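Local coordinates for uricase (Bacillus fastidiosus, PDB 4R8X), which catalyses the oxidation of urate to 5-hydroxyisourate, the first step on the pathway from urate to allantoin, at residues V95-L100 with V148-T153. Sequence-based numbering, arbitrary orientation.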
loop_
_atom_site.group_PDB
_atom_site.type_symbol
_atom_site.label_atom_id
_atom_site.label_comp_id
_atom_site.label_asym_id
_atom_site.label_seq_id
_atom_site.Cartn_x
_atom_site.Cartn_y
_atom_site.Cartn_z
ATOM N N VAL D 95 -4.663 30.206 -6.337
ATOM C CA VAL D 95 -3.914 29.592 -7.436
ATOM C C VAL D 95 -4.725 29.463 -8.727
ATOM O O VAL D 95 -4.217 29.773 -9.803
ATOM C CB VAL D 95 -3.329 28.226 -7.016
ATOM C CG1 VAL D 95 -2.724 27.487 -8.213
ATOM C CG2 VAL D 95 -2.279 28.412 -5.920
ATOM N N CYS D 96 -5.973 29.005 -8.614
ATOM C CA CYS D 96 -6.871 28.921 -9.767
ATOM C C CYS D 96 -6.983 30.261 -10.475
ATOM O O CYS D 96 -6.858 30.345 -11.697
ATOM C CB CYS D 96 -8.273 28.507 -9.316
ATOM S SG CYS D 96 -8.480 26.784 -8.819
ATOM N N GLU D 97 -7.250 31.299 -9.694
ATOM C CA GLU D 97 -7.438 32.626 -10.276
ATOM C C GLU D 97 -6.148 33.113 -10.911
ATOM O O GLU D 97 -6.166 33.731 -11.978
ATOM C CB GLU D 97 -7.953 33.589 -9.212
ATOM C CG GLU D 97 -9.402 33.286 -8.874
ATOM C CD GLU D 97 -9.936 33.999 -7.648
ATOM O OE1 GLU D 97 -9.143 34.509 -6.826
ATOM O OE2 GLU D 97 -11.175 34.040 -7.510
ATOM N N ALA D 98 -5.023 32.809 -10.272
ATOM C CA ALA D 98 -3.723 33.216 -10.793
ATOM C C ALA D 98 -3.428 32.550 -12.140
ATOM O O ALA D 98 -2.946 33.208 -13.068
ATOM C CB ALA D 98 -2.629 32.897 -9.783
ATOM N N PHE D 99 -3.708 31.250 -12.250
ATOM C CA PHE D 99 -3.542 30.559 -13.527
ATOM C C PHE D 99 -4.378 31.243 -14.617
ATOM O O PHE D 99 -3.892 31.486 -15.725
ATOM C CB PHE D 99 -3.966 29.085 -13.419
ATOM C CG PHE D 99 -2.865 28.129 -13.029
ATOM C CD1 PHE D 99 -1.774 27.922 -13.851
ATOM C CD2 PHE D 99 -2.970 27.381 -11.867
ATOM C CE1 PHE D 99 -0.784 27.012 -13.506
ATOM C CE2 PHE D 99 -1.993 26.465 -11.512
ATOM C CZ PHE D 99 -0.891 26.287 -12.331
ATOM N N LEU D 100 -5.636 31.553 -14.303
ATOM C CA LEU D 100 -6.525 32.176 -15.284
ATOM C C LEU D 100 -6.048 33.565 -15.684
ATOM O O LEU D 100 -6.216 33.971 -16.839
ATOM C CB LEU D 100 -7.958 32.216 -14.765
ATOM C CG LEU D 100 -8.651 30.852 -14.718
ATOM C CD1 LEU D 100 -9.976 30.945 -13.994
ATOM C CD2 LEU D 100 -8.832 30.287 -16.128
ATOM N N VAL D 148 -11.094 23.425 -5.310
ATOM C CA VAL D 148 -11.676 24.630 -5.885
ATOM C C VAL D 148 -11.508 24.596 -7.389
ATOM O O VAL D 148 -10.426 24.328 -7.891
ATOM C CB VAL D 148 -11.030 25.917 -5.327
ATOM C CG1 VAL D 148 -11.690 27.147 -5.968
ATOM C CG2 VAL D 148 -11.182 25.982 -3.820
ATOM N N GLU D 149 -12.595 24.839 -8.121
ATOM C CA GLU D 149 -12.494 24.995 -9.560
ATOM C C GLU D 149 -13.079 26.353 -9.930
ATOM O O GLU D 149 -14.178 26.711 -9.494
ATOM C CB GLU D 149 -13.204 23.864 -10.317
ATOM C CG GLU D 149 -13.021 23.948 -11.831
ATOM C CD GLU D 149 -13.463 22.705 -12.590
ATOM O OE1 GLU D 149 -13.687 21.654 -11.971
ATOM O OE2 GLU D 149 -13.577 22.774 -13.822
ATOM N N VAL D 150 -12.313 27.113 -10.706
ATOM C CA VAL D 150 -12.728 28.435 -11.138
ATOM C C VAL D 150 -12.829 28.435 -12.659
ATOM O O VAL D 150 -11.953 27.906 -13.343
ATOM C CB VAL D 150 -11.736 29.510 -10.654
ATOM C CG1 VAL D 150 -12.157 30.899 -11.170
ATOM C CG2 VAL D 150 -11.686 29.529 -9.140
ATOM N N ALA D 151 -13.914 29.013 -13.181
ATOM C CA ALA D 151 -14.110 29.155 -14.618
ATOM C C ALA D 151 -14.259 30.622 -15.011
ATOM O O ALA D 151 -14.714 31.456 -14.229
ATOM C CB ALA D 151 -15.340 28.359 -15.079
ATOM N N ARG D 152 -13.872 30.923 -16.240
ATOM C CA ARG D 152 -14.038 32.260 -16.776
ATOM C C ARG D 152 -15.523 32.494 -17.076
ATOM O O ARG D 152 -16.245 31.574 -17.461
ATOM C CB ARG D 152 -13.200 32.393 -18.049
ATOM C CG ARG D 152 -12.619 33.771 -18.283
ATOM C CD ARG D 152 -11.694 33.780 -19.501
ATOM N NE ARG D 152 -10.432 33.038 -19.359
ATOM C CZ ARG D 152 -9.389 33.464 -18.650
ATOM N NH1 ARG D 152 -9.467 34.596 -17.970
ATOM N NH2 ARG D 152 -8.271 32.752 -18.598
ATOM N N THR D 153 -15.988 33.719 -16.868
ATOM C CA THR D 153 -17.309 34.108 -17.336
ATOM C C THR D 153 -17.101 35.269 -18.281
ATOM O O THR D 153 -15.971 35.718 -18.492
ATOM C CB THR D 153 -18.219 34.578 -16.202
ATOM O OG1 THR D 153 -17.736 35.826 -15.693
ATOM C CG2 THR D 153 -18.271 33.541 -15.085
#
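Helix 88-102 packs on a face of the large antiparallel sheet of the tunnelling fold (T-fold), and here Cys96 and Leu100, one turn apart, close around Val150 of strand 143-153. The helix segment runs 30° from the strand direction, and the segment axes approach to 8.1 Å. Val150 divides its two methyls: CG2 lies 3.6 Å from Cys96 CB, while CG1, anti to the backbone N (chi1 178°), meets Leu100 CD1, also at 3.6 Å. The Cys96 sulfur turns away from Val150 toward Val148, SG lying 3.3 Å from Val148 O. Further along, Arg152 bends at chi3 (-69°) and brings its guanidinium back to the helix. Arg152 NH2 donates a nearly straight hydrogen bond of 3.0 Å to Leu100 O, which lies at the edge of the guanidinium and in its plane, and Leu100 CD2 sits over one face, 3.5 Å from Arg152 NH2. Arg152 NH2 also hydrogen-bonds to Leu106 O, so it ties the last turn of the helix to the chain that follows. Glu149 leaves the strand away from the helix, and its carboxylate forms salt bridges with Arg110 and Lys50, while strands 108-125 and 156-173 flank 143-153 and helix 69-82 packs beside Val95 and Ala98.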